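Local coordinates for protein acetone carboxylase alpha subunit (Xanthobacter autotrophicus Py2, PDB 5M45) that belongs to the hydantoinase B/oxoprolinase family and, as one subunit of a larger complex, holds a manganese ion inside the chain, at residues A80-E85 with E489-A494; H175-G180 with I450-S455; G185-G190 with W438-G443. All coordinates share one frame; numbering follows the deposited sequence.

Contact 1 of 3, residues A80-E85 with E489-A494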
ATOM      1  N   ALA A  80      -0.141 -21.365  10.530  1.00 13.85           N
ATOM      2  CA  ALA A  80      -0.312 -22.238   9.363  1.00 14.11           C
ATOM      3  C   ALA A  80       0.887 -22.259   8.452  1.00 14.12           C
ATOM      4  O   ALA A  80       1.109 -23.264   7.770  1.00 14.60           O
ATOM      5  CB  ALA A  80      -1.553 -21.833   8.554  1.00 14.43           C
ATOM      6  N   SER A  81       1.651 -21.182   8.430  1.00 13.93           N
ATOM      7  CA  SER A  81       2.845 -21.075   7.577  1.00 14.01           C
ATOM      8  C   SER A  81       4.037 -21.881   8.167  1.00 13.97           C
ATOM      9  O   SER A  81       4.421 -21.642   9.324  1.00 13.54           O
ATOM     10  CB  SER A  81       3.283 -19.604   7.452  1.00 14.07           C
ATOM     11  OG  SER A  81       4.556 -19.503   6.789  1.00 14.39           O
ATOM     12  N   PRO A  82       4.632 -22.801   7.371  1.00 13.95           N
ATOM     13  CA  PRO A  82       5.792 -23.550   7.869  1.00 13.85           C
ATOM     14  C   PRO A  82       7.014 -22.701   8.238  1.00 13.40           C
ATOM     15  O   PRO A  82       7.822 -23.122   9.047  1.00 13.41           O
ATOM     16  CB  PRO A  82       6.159 -24.477   6.715  1.00 14.33           C
ATOM     17  CG  PRO A  82       4.938 -24.567   5.855  1.00 14.44           C
ATOM     18  CD  PRO A  82       4.116 -23.328   6.100  1.00 14.40           C
ATOM     19  N   ILE A  83       7.125 -21.523   7.650  1.00 13.01           N
ATOM     20  CA  ILE A  83       8.189 -20.546   7.956  1.00 12.79           C
ATOM     21  C   ILE A  83       8.228 -20.258   9.468  1.00 12.75           C
ATOM     22  O   ILE A  83       9.312 -20.234  10.081  1.00 12.47           O
ATOM     23  CB  ILE A  83       8.018 -19.263   7.129  1.00 12.60           C
ATOM     24  CG1 ILE A  83       8.166 -19.542   5.612  1.00 12.66           C
ATOM     25  CG2 ILE A  83       9.021 -18.179   7.550  1.00 12.61           C
ATOM     26  CD1 ILE A  83       7.731 -18.389   4.714  1.00 12.49           C
ATOM     27  N   VAL A  84       7.043 -20.077  10.052  1.00 12.77           N
ATOM     28  CA  VAL A  84       6.899 -19.844  11.490  1.00 12.90           C
ATOM     29  C   VAL A  84       6.803 -21.152  12.300  1.00 13.78           C
ATOM     30  O   VAL A  84       7.574 -21.377  13.248  1.00 13.59           O
ATOM     31  CB  VAL A  84       5.696 -18.917  11.760  1.00 12.61           C
ATOM     32  CG1 VAL A  84       5.417 -18.799  13.273  1.00 12.65           C
ATOM     33  CG2 VAL A  84       5.946 -17.533  11.138  1.00 12.38           C
ATOM     34  N   GLU A  85       5.872 -22.015  11.908  1.00 14.89           N
ATOM     35  CA  GLU A  85       5.550 -23.212  12.694  1.00 16.33           C
ATOM     36  C   GLU A  85       6.673 -24.281  12.781  1.00 16.53           C
ATOM     37  O   GLU A  85       6.885 -24.876  13.854  1.00 16.65           O
ATOM     38  CB  GLU A  85       4.262 -23.838  12.162  1.00 17.38           C
ATOM     39  CG  GLU A  85       3.681 -24.896  13.091  1.00 18.88           C
ATOM     40  CD  GLU A  85       4.311 -26.293  12.989  1.00 20.30           C
ATOM     41  OE1 GLU A  85       4.239 -26.992  14.043  1.00 22.60           O
ATOM     42  OE2 GLU A  85       4.859 -26.691  11.921  1.00 21.34           O
ATOM     43  N   GLU A 489       7.551 -32.987   2.876  1.00 13.51           N
ATOM     44  CA  GLU A 489       6.111 -33.241   2.934  1.00 13.73           C
ATOM     45  C   GLU A 489       5.337 -32.012   3.467  1.00 13.56           C
ATOM     46  O   GLU A 489       4.150 -31.809   3.103  1.00 13.68           O
ATOM     47  CB  GLU A 489       5.769 -34.491   3.760  1.00 13.95           C
ATOM     48  CG  GLU A 489       6.242 -35.790   3.093  1.00 14.05           C
ATOM     49  CD  GLU A 489       6.001 -37.052   3.909  1.00 14.29           C
ATOM     50  OE1 GLU A 489       5.786 -37.008   5.127  1.00 14.10           O
ATOM     51  OE2 GLU A 489       6.123 -38.138   3.290  1.00 14.61           O
ATOM     52  N   ILE A 490       5.991 -31.227   4.322  1.00 13.26           N
ATOM     53  CA  ILE A 490       5.416 -29.985   4.844  1.00 13.16           C
ATOM     54  C   ILE A 490       5.423 -28.861   3.766  1.00 12.97           C
ATOM     55  O   ILE A 490       4.397 -28.187   3.570  1.00 12.98           O
ATOM     56  CB  ILE A 490       6.134 -29.523   6.144  1.00 13.10           C
ATOM     57  CG1 ILE A 490       5.929 -30.540   7.261  1.00 13.35           C
ATOM     58  CG2 ILE A 490       5.645 -28.148   6.591  1.00 13.02           C
ATOM     59  CD1 ILE A 490       4.511 -30.716   7.797  1.00 13.50           C
ATOM     60  N   TRP A 491       6.549 -28.672   3.073  1.00 12.75           N
ATOM     61  CA  TRP A 491       6.601 -27.707   1.955  1.00 12.80           C
ATOM     62  C   TRP A 491       5.550 -28.034   0.860  1.00 12.88           C
ATOM     63  O   TRP A 491       4.922 -27.117   0.314  1.00 12.64           O
ATOM     64  CB  TRP A 491       7.991 -27.583   1.336  1.00 12.90           C
ATOM     65  CG  TRP A 491       9.010 -26.877   2.221  1.00 12.98           C
ATOM     66  CD1 TRP A 491      10.194 -27.371   2.647  1.00 13.05           C
ATOM     67  CD2 TRP A 491       8.912 -25.554   2.730  1.00 13.05           C
ATOM     68  NE1 TRP A 491      10.846 -26.440   3.426  1.00 13.07           N
ATOM     69  CE2 TRP A 491      10.060 -25.324   3.519  1.00 13.01           C
ATOM     70  CE3 TRP A 491       7.928 -24.552   2.646  1.00 13.09           C
ATOM     71  CZ2 TRP A 491      10.297 -24.097   4.164  1.00 12.94           C
ATOM     72  CZ3 TRP A 491       8.141 -23.351   3.296  1.00 13.11           C
ATOM     73  CH2 TRP A 491       9.334 -23.128   4.055  1.00 12.90           C
ATOM     74  N   GLU A 492       5.310 -29.327   0.624  1.00 13.02           N
ATOM     75  CA  GLU A 492       4.305 -29.745  -0.368  1.00 13.40           C
ATOM     76  C   GLU A 492       2.861 -29.393   0.009  1.00 13.77           C
ATOM     77  O   GLU A 492       2.022 -29.316  -0.877  1.00 13.88           O
ATOM     78  CB  GLU A 492       4.460 -31.235  -0.762  1.00 13.46           C
ATOM     79  CG  GLU A 492       5.682 -31.469  -1.662  1.00 13.32           C
ATOM     80  CD  GLU A 492       5.772 -32.851  -2.302  1.00 13.47           C
ATOM     81  OE1 GLU A 492       4.832 -33.703  -2.197  1.00 13.51           O
ATOM     82  OE2 GLU A 492       6.838 -33.113  -2.934  1.00 13.36           O
ATOM     83  N   LEU A 493       2.569 -29.175   1.305  1.00 14.24           N
ATOM     84  CA  LEU A 493       1.275 -28.660   1.747  1.00 14.76           C
ATOM     85  C   LEU A 493       1.101 -27.154   1.521  1.00 14.91           C
ATOM     86  O   LEU A 493      -0.033 -26.646   1.524  1.00 15.44           O
ATOM     87  CB  LEU A 493       1.057 -28.893   3.245  1.00 15.03           C
ATOM     88  CG  LEU A 493       1.130 -30.295   3.841  1.00 15.53           C
ATOM     89  CD1 LEU A 493       0.818 -30.182   5.338  1.00 15.68           C
ATOM     90  CD2 LEU A 493       0.170 -31.282   3.167  1.00 15.83           C
ATOM     91  N   ALA A 494       2.222 -26.438   1.398  1.00 14.84           N
ATOM     92  CA  ALA A 494       2.223 -24.979   1.273  1.00 14.58           C
ATOM     93  C   ALA A 494       2.640 -24.446  -0.107  1.00 14.32           C
ATOM     94  O   ALA A 494       2.727 -23.202  -0.256  1.00 14.19           O
ATOM     95  CB  ALA A 494       3.142 -24.398   2.350  1.00 14.56           C
TER

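Contact 2 of 3, residues H175-G180 with I450-S455. With MN (manganese (II) ion), chain M.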
ATOM      1  N   HIS A 175       8.215 -13.501  10.347  1.00 10.87           N
ATOM      2  CA  HIS A 175       8.355 -13.365   8.890  1.00 10.75           C
ATOM      3  C   HIS A 175       7.111 -13.943   8.202  1.00 10.72           C
ATOM      4  O   HIS A 175       6.870 -15.142   8.316  1.00 10.67           O
ATOM      5  CB  HIS A 175       9.603 -14.090   8.357  1.00 10.77           C
ATOM      6  CG  HIS A 175       9.705 -14.037   6.858  1.00 10.74           C
ATOM      7  ND1 HIS A 175      10.536 -13.169   6.190  1.00 10.68           N
ATOM      8  CD2 HIS A 175       8.978 -14.671   5.900  1.00 10.83           C
ATOM      9  CE1 HIS A 175      10.340 -13.287   4.884  1.00 10.82           C
ATOM     10  NE2 HIS A 175       9.408 -14.197   4.681  1.00 10.79           N
ATOM     11  N   VAL A 176       6.332 -13.095   7.515  1.00 10.70           N
ATOM     12  CA  VAL A 176       5.105 -13.551   6.777  1.00 10.86           C
ATOM     13  C   VAL A 176       5.434 -13.846   5.309  1.00 11.06           C
ATOM     14  O   VAL A 176       6.439 -13.334   4.760  1.00 11.02           O
ATOM     15  CB  VAL A 176       3.930 -12.556   6.879  1.00 10.87           C
ATOM     16  CG1 VAL A 176       3.630 -12.243   8.349  1.00 10.79           C
ATOM     17  CG2 VAL A 176       4.200 -11.241   6.100  1.00 10.87           C
ATOM     18  N   ILE A 177       4.583 -14.640   4.658  1.00 11.31           N
ATOM     19  CA  ILE A 177       4.868 -15.118   3.304  1.00 11.61           C
ATOM     20  C   ILE A 177       4.917 -13.960   2.285  1.00 11.81           C
ATOM     21  O   ILE A 177       5.841 -13.901   1.452  1.00 11.92           O
ATOM     22  CB  ILE A 177       3.887 -16.231   2.837  1.00 11.70           C
ATOM     23  CG1 ILE A 177       3.969 -17.436   3.778  1.00 11.81           C
ATOM     24  CG2 ILE A 177       4.187 -16.640   1.363  1.00 11.79           C
ATOM     25  CD1 ILE A 177       2.847 -18.453   3.581  1.00 12.04           C
ATOM     26  N   ASP A 178       3.942 -13.056   2.331  1.00 12.04           N
ATOM     27  CA  ASP A 178       3.930 -11.904   1.451  1.00 12.19           C
ATOM     28  C   ASP A 178       3.183 -10.724   2.053  1.00 12.29           C
ATOM     29  O   ASP A 178       2.304 -10.915   2.933  1.00 12.09           O
ATOM     30  CB  ASP A 178       3.398 -12.225   0.037  1.00 12.48           C
ATOM     31  CG  ASP A 178       1.861 -12.127  -0.089  1.00 12.66           C
ATOM     32  OD1 ASP A 178       1.136 -13.038   0.380  1.00 12.84           O
ATOM     33  OD2 ASP A 178       1.354 -11.149  -0.693  1.00 12.95           O
ATOM     34  N   THR A 179       3.527  -9.514   1.550  1.00 12.36           N
ATOM     35  CA  THR A 179       2.865  -8.288   1.922  1.00 12.55           C
ATOM     36  C   THR A 179       2.268  -7.543   0.723  1.00 12.51           C
ATOM     37  O   THR A 179       2.030  -6.344   0.804  1.00 12.56           O
ATOM     38  CB  THR A 179       3.784  -7.343   2.757  1.00 12.71           C
ATOM     39  OG1 THR A 179       5.075  -7.229   2.165  1.00 13.12           O
ATOM     40  CG2 THR A 179       3.956  -7.900   4.167  1.00 12.90           C
ATOM     41  N   GLY A 180       1.962  -8.242  -0.363  1.00 12.58           N
ATOM     42  CA  GLY A 180       1.293  -7.593  -1.485  1.00 12.48           C
ATOM     43  C   GLY A 180       2.190  -6.591  -2.198  1.00 12.43           C
ATOM     44  O   GLY A 180       1.749  -5.469  -2.515  1.00 12.71           O
ATOM     45  N   ILE A 450      -5.965 -17.907  -4.147  1.00 15.34           N
ATOM     46  CA  ILE A 450      -4.892 -16.995  -4.427  1.00 14.53           C
ATOM     47  C   ILE A 450      -3.768 -17.270  -3.428  1.00 13.89           C
ATOM     48  O   ILE A 450      -4.026 -17.441  -2.218  1.00 14.16           O
ATOM     49  CB  ILE A 450      -5.380 -15.525  -4.361  1.00 14.42           C
ATOM     50  CG1 ILE A 450      -6.356 -15.246  -5.531  1.00 14.69           C
ATOM     51  CG2 ILE A 450      -4.210 -14.546  -4.351  1.00 14.13           C
ATOM     52  CD1 ILE A 450      -7.049 -13.900  -5.467  1.00 14.69           C
ATOM     53  N   HIS A 451      -2.534 -17.281  -3.926  1.00 13.15           N
ATOM     54  CA  HIS A 451      -1.378 -17.720  -3.134  1.00 12.74           C
ATOM     55  C   HIS A 451      -0.039 -17.145  -3.610  1.00 12.33           C
ATOM     56  O   HIS A 451       0.088 -16.648  -4.750  1.00 11.97           O
ATOM     57  CB  HIS A 451      -1.344 -19.277  -3.188  1.00 12.74           C
ATOM     58  CG  HIS A 451      -0.451 -19.929  -2.180  1.00 12.63           C
ATOM     59  ND1 HIS A 451      -0.606 -19.768  -0.814  1.00 12.65           N
ATOM     60  CD2 HIS A 451       0.546 -20.823  -2.338  1.00 12.61           C
ATOM     61  CE1 HIS A 451       0.277 -20.520  -0.176  1.00 12.68           C
ATOM     62  NE2 HIS A 451       0.995 -21.164  -1.083  1.00 12.63           N
ATOM     63  N   ALA A 452       0.949 -17.221  -2.711  1.00 12.16           N
ATOM     64  CA  ALA A 452       2.347 -16.976  -3.041  1.00 12.13           C
ATOM     65  C   ALA A 452       3.219 -17.956  -2.252  1.00 12.10           C
ATOM     66  O   ALA A 452       2.796 -18.490  -1.229  1.00 12.19           O
ATOM     67  CB  ALA A 452       2.742 -15.536  -2.719  1.00 12.02           C
ATOM     68  N   VAL A 453       4.401 -18.218  -2.781  1.00 12.08           N
ATOM     69  CA  VAL A 453       5.392 -19.086  -2.128  1.00 12.02           C
ATOM     70  C   VAL A 453       6.720 -18.328  -1.887  1.00 11.91           C
ATOM     71  O   VAL A 453       7.037 -17.341  -2.594  1.00 11.82           O
ATOM     72  CB  VAL A 453       5.645 -20.403  -2.896  1.00 12.06           C
ATOM     73  CG1 VAL A 453       4.344 -21.166  -3.061  1.00 12.27           C
ATOM     74  CG2 VAL A 453       6.257 -20.196  -4.285  1.00 12.09           C
ATOM     75  N   ASN A 454       7.448 -18.788  -0.872  1.00 11.77           N
ATOM     76  CA  ASN A 454       8.749 -18.240  -0.524  1.00 11.85           C
ATOM     77  C   ASN A 454       9.495 -19.284   0.310  1.00 11.92           C
ATOM     78  O   ASN A 454       9.358 -19.312   1.532  1.00 11.86           O
ATOM     79  CB  ASN A 454       8.622 -16.922   0.242  1.00 11.80           C
ATOM     80  CG  ASN A 454       9.965 -16.190   0.369  1.00 11.81           C
ATOM     81  OD1 ASN A 454      10.250 -15.271  -0.379  1.00 11.74           O
ATOM     82  ND2 ASN A 454      10.789 -16.600   1.339  1.00 11.94           N
ATOM     83  N   SER A 455      10.269 -20.146  -0.354  1.00 12.06           N
ATOM     84  CA  SER A 455      10.905 -21.265   0.325  1.00 12.24           C
ATOM     85  C   SER A 455      12.016 -20.804   1.266  1.00 12.24           C
ATOM     86  O   SER A 455      12.917 -19.998   0.854  1.00 12.20           O
ATOM     87  CB  SER A 455      11.529 -22.251  -0.676  1.00 12.47           C
ATOM     88  OG  SER A 455      12.193 -23.278   0.023  1.00 12.48           O
TER
HETATM   89 MN    MN M 801      11.959 -11.575   7.050  1.00 11.33          MN

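Contact 3 of 3, residues G185-G190 with W438-G443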
ATOM      1  N   GLY A 185       6.097 -12.974  -3.574  1.00 13.17           N
ATOM      2  CA  GLY A 185       7.075 -13.615  -2.692  1.00 13.01           C
ATOM      3  C   GLY A 185       7.436 -12.661  -1.557  1.00 12.83           C
ATOM      4  O   GLY A 185       6.951 -11.513  -1.532  1.00 12.77           O
ATOM      5  N   SER A 186       8.307 -13.107  -0.643  1.00 12.81           N
ATOM      6  CA  SER A 186       8.795 -12.253   0.456  1.00 12.68           C
ATOM      7  C   SER A 186       9.960 -11.368   0.021  1.00 13.00           C
ATOM      8  O   SER A 186      10.038 -10.206   0.426  1.00 13.08           O
ATOM      9  CB  SER A 186       9.248 -13.080   1.660  1.00 12.71           C
ATOM     10  OG  SER A 186       8.386 -14.157   2.012  1.00 12.59           O
ATOM     11  N   MET A 187      10.859 -11.926  -0.801  1.00 13.06           N
ATOM     12  CA  MET A 187      12.106 -11.277  -1.244  1.00 13.41           C
ATOM     13  C   MET A 187      11.952 -10.778  -2.686  1.00 13.42           C
ATOM     14  O   MET A 187      12.704 -11.128  -3.595  1.00 13.55           O
ATOM     15  CB  MET A 187      13.261 -12.286  -1.167  1.00 13.63           C
ATOM     16  CG  MET A 187      13.359 -13.110   0.103  1.00 13.65           C
ATOM     17  SD  MET A 187      13.276 -12.165   1.658  1.00 13.59           S
ATOM     18  CE  MET A 187      13.598 -13.502   2.792  1.00 13.55           C
ATOM     19  N   ALA A 188      10.909  -9.968  -2.875  1.00 13.50           N
ATOM     20  CA  ALA A 188      10.304  -9.768  -4.176  1.00 13.56           C
ATOM     21  C   ALA A 188      11.108  -8.818  -5.085  1.00 13.43           C
ATOM     22  O   ALA A 188      11.814  -7.916  -4.602  1.00 13.27           O
ATOM     23  CB  ALA A 188       8.913  -9.206  -3.972  1.00 13.65           C
ATOM     24  N   THR A 189      10.983  -9.077  -6.388  1.00 13.54           N
ATOM     25  CA  THR A 189      11.480  -8.238  -7.460  1.00 13.54           C
ATOM     26  C   THR A 189      10.278  -7.760  -8.290  1.00 13.29           C
ATOM     27  O   THR A 189       9.200  -8.360  -8.218  1.00 13.14           O
ATOM     28  CB  THR A 189      12.403  -9.004  -8.406  1.00 13.90           C
ATOM     29  OG1 THR A 189      11.685 -10.117  -8.968  1.00 14.35           O
ATOM     30  CG2 THR A 189      13.619  -9.528  -7.669  1.00 14.06           C
ATOM     31  N   GLY A 190      10.505  -6.716  -9.082  1.00 13.28           N
ATOM     32  CA  GLY A 190       9.479  -6.127  -9.952  1.00 13.39           C
ATOM     33  C   GLY A 190       9.324  -4.661  -9.719  1.00 13.39           C
ATOM     34  O   GLY A 190       9.473  -3.867 -10.647  1.00 13.61           O
ATOM     35  N   TRP A 438      16.264 -17.782  -3.182  1.00 10.25           N
ATOM     36  CA  TRP A 438      14.887 -17.723  -2.673  1.00 10.19           C
ATOM     37  C   TRP A 438      13.864 -18.098  -3.772  1.00 10.46           C
ATOM     38  O   TRP A 438      13.586 -17.300  -4.706  1.00 10.63           O
ATOM     39  CB  TRP A 438      14.590 -16.318  -2.115  1.00 10.08           C
ATOM     40  CG  TRP A 438      15.436 -15.926  -0.954  1.00  9.78           C
ATOM     41  CD1 TRP A 438      16.615 -15.202  -1.008  1.00  9.67           C
ATOM     42  CD2 TRP A 438      15.217 -16.223   0.438  1.00  9.70           C
ATOM     43  NE1 TRP A 438      17.130 -15.036   0.245  1.00  9.53           N
ATOM     44  CE2 TRP A 438      16.319 -15.669   1.157  1.00  9.63           C
ATOM     45  CE3 TRP A 438      14.248 -16.936   1.137  1.00  9.76           C
ATOM     46  CZ2 TRP A 438      16.444 -15.769   2.548  1.00  9.63           C
ATOM     47  CZ3 TRP A 438      14.356 -17.043   2.556  1.00  9.76           C
ATOM     48  CH2 TRP A 438      15.457 -16.430   3.244  1.00  9.67           C
ATOM     49  N   LEU A 439      13.346 -19.328  -3.685  1.00 10.59           N
ATOM     50  CA  LEU A 439      12.319 -19.813  -4.600  1.00 10.77           C
ATOM     51  C   LEU A 439      11.009 -19.059  -4.305  1.00 10.88           C
ATOM     52  O   LEU A 439      10.525 -19.086  -3.182  1.00 10.83           O
ATOM     53  CB  LEU A 439      12.117 -21.340  -4.466  1.00 10.86           C
ATOM     54  CG  LEU A 439      11.032 -22.041  -5.306  1.00 11.01           C
ATOM     55  CD1 LEU A 439      11.364 -23.494  -5.568  1.00 11.12           C
ATOM     56  CD2 LEU A 439       9.612 -21.946  -4.708  1.00 11.07           C
ATOM     57  N   GLN A 440      10.484 -18.380  -5.312  1.00 10.99           N
ATOM     58  CA  GLN A 440       9.287 -17.509  -5.141  1.00 11.26           C
ATOM     59  C   GLN A 440       8.352 -17.617  -6.339  1.00 11.40           C
ATOM     60  O   GLN A 440       8.756 -18.051  -7.414  1.00 11.47           O
ATOM     61  CB  GLN A 440       9.720 -16.057  -4.992  1.00 11.15           C
ATOM     62  CG  GLN A 440      10.515 -15.790  -3.711  1.00 11.14           C
ATOM     63  CD  GLN A 440      11.077 -14.390  -3.668  1.00 11.09           C
ATOM     64  OE1 GLN A 440      10.398 -13.442  -3.265  1.00 11.13           O
ATOM     65  NE2 GLN A 440      12.319 -14.237  -4.126  1.00 11.11           N
ATOM     66  N   GLY A 441       7.113 -17.206  -6.142  1.00 11.64           N
ATOM     67  CA  GLY A 441       6.075 -17.241  -7.160  1.00 11.82           C
ATOM     68  C   GLY A 441       4.673 -17.111  -6.615  1.00 11.99           C
ATOM     69  O   GLY A 441       4.468 -17.080  -5.407  1.00 12.07           O
ATOM     70  N   GLY A 442       3.696 -17.046  -7.518  1.00 12.25           N
ATOM     71  CA  GLY A 442       2.298 -16.872  -7.136  1.00 12.44           C
ATOM     72  C   GLY A 442       1.283 -17.229  -8.214  1.00 12.74           C
ATOM     73  O   GLY A 442       1.632 -17.560  -9.354  1.00 12.56           O
ATOM     74  N   GLY A 443       0.011 -17.153  -7.820  1.00 13.07           N
ATOM     75  CA  GLY A 443      -1.132 -17.546  -8.662  1.00 13.49           C
ATOM     76  C   GLY A 443      -2.102 -18.390  -7.848  1.00 13.75           C
ATOM     77  O   GLY A 443      -2.272 -18.147  -6.630  1.00 13.84           O
TER

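Contact 1 of 3, residues A80-E85 with E489-A494
With CG1 of I490 beside the backbone N (chi1 -64°), its CG2 methyl lies anti to that nitrogen, which carries this branch off helix 488-494 and onto the ring of P82. W491, one residue on, has the same first-torsion setting (chi1 -71°), its CG anti to the carbonyl carbon as CG1 of I490 is, and the long indole reaches back across the gap so that its six-membered ring comes up against P82 and I83 at the start of helix 82-85. The two helices meet through side chains alone, with the nearest backbone pair, P82 and I490, 7.1 Å apart from CA to CA. The CG2 methyl of I490 sits against P82 CB at 3.7 Å and is just as near to CG of the same ring. On the farther part of the proline, the CB methyl of A494 packs against P82 CG at 3.9 Å, with CD close behind. W491 is touched in two ways. P82 CB stands over one face of the indole, 4.1 Å from W491 CZ3, while I83 CG1 comes to the rim near the ring plane, 4.1 Å from W491 CH2, with the two side chains crossing at about a right angle. Nothing polar crosses between the segments; the indole N-H is spent on the M485 carbonyl of its own chain. P82 opens its helix right after the N-cap S81, whose OG accepts a weak bond from I83 N at 3.4 Å. Elsewhere on helix 488-494, E489 and E492 reach basic side chains on the chain of another protein in the assembly. The arrangement is a proline in the first turn of a capped helix, fitted into an apolar niche of isoleucine, tryptophan and alanine on a second short helix.

Contact 2 of 3, residues H175-G180 with I450-S455
I177 lies along strand 450-454 and makes the fullest contact across this interface. From its CB, with CG1 beside the backbone N (chi1 -60°), the CG2 methyl is anti to that nitrogen and goes to the strand: I177 CG2 rests on the carbonyl oxygen A452 O at 3.5 Å and stays 4.5 Å from A452 CB. The other branch leaves the strand. Its CG1 packs on the hydroxyl of S81, and at the tip CD1 is still close to it. One residue later, D178 brings OD1 to within 4.3 Å of A452 CB, but its polar work is elsewhere: OD1 bonds T226 OG1, while D178 OD2 takes the N-H of G180 in an Asx turn, at 3.0 Å from G180 N, and that of R225. H175 binds the manganese through ND1 at 2.3 Å, alongside H150 and D153. The metal at ND1 and the S186 hydroxyl, hydrogen-bonded to NE2, together fix the rotation of the imidazole; S186 OG is also bonded to I177 O. N454 ND2 approaches that ring obliquely, 4.3 Å from H175 NE2, without bonding to it, and N454 OD1 accepts from S186 N. The loop thus starts at the end of strand 165-175, against I83 of helix 82-85, passes Y229 of helix 227-255, and runs beside strand 450-454, outermost in its sheet within this chain and paired with 440-442.

Contact 3 of 3, residues G185-G190 with W438-G443
M187 and Q440 meet through hydrogen bonds, while M187 and W438 meet through a methyl group and a ring face. The polar part is the amide of Q440, which uses both of its ends on one residue of the loop. Its OE1 accepts from M187 N at 2.9 Å, a weak bond because the N-H is badly aimed. Its NE2 gives to M187 O at 3.2 Å along a fairly straight path (150°); the oxygen lies in the amide plane of Q440, whereas seen from the carbonyl the donor stands well above the plane (59° out of it). NE2 also makes a weak bond to W438 O in its own segment. One good bond and two weak ones, all to backbone groups, set how the amide is turned. Close approach without bonding comes next: G185 CA lies 3.4 Å from Q440 OE1, and with no side chain on the glycine the amide can settle directly against the main chain. The apolar part belongs to M187, whose chain folds at its second torsion (chi2 -49°), so that it doubles back over the indole of W438. M187 CG rides over the inner part of the ring system, 3.6 Å from W438 CD2, and the CE methyl hangs over the six-membered ring, 3.5 Å from its centroid and close to the normal: a CH-pi contact. M187 SD stands above the same face, 4.7 Å from the centroid of the six-membered ring of W438. Around the indole, Y399 and F456 bring further rings, and M187 itself also touches H150, a manganese ligand. Together they make a Met-aromatic contact beside an amide that bonds to the loop backbone, at the border of the metal site: the M187 side chain comes within about 5 Å of the manganese and about 3 Å of a bound acetate ion.

In the fold
Going from the N terminus, the chain passes 80-85, 175-180 and 185-190, then meets their partners in reverse order: 438-443, 450-455 and 489-494. The three contacts therefore nest without crossing, contact 3 innermost, contact 2 around it and contact 1 outermost, spanning some four hundred residues. Contacts 2 and 3 have centres about 7 Å apart and join the loop leaving strand 165-175 of the seven-stranded sheet to the adjoining strands 450-454 and 440-442 of a second sheet. Contact 1, its centre about 12 Å from that of contact 2, adds the helix pair, tied on by a probable hydrogen bond between H451 NE2 and A494 O and by I83 packing on H175 and N454.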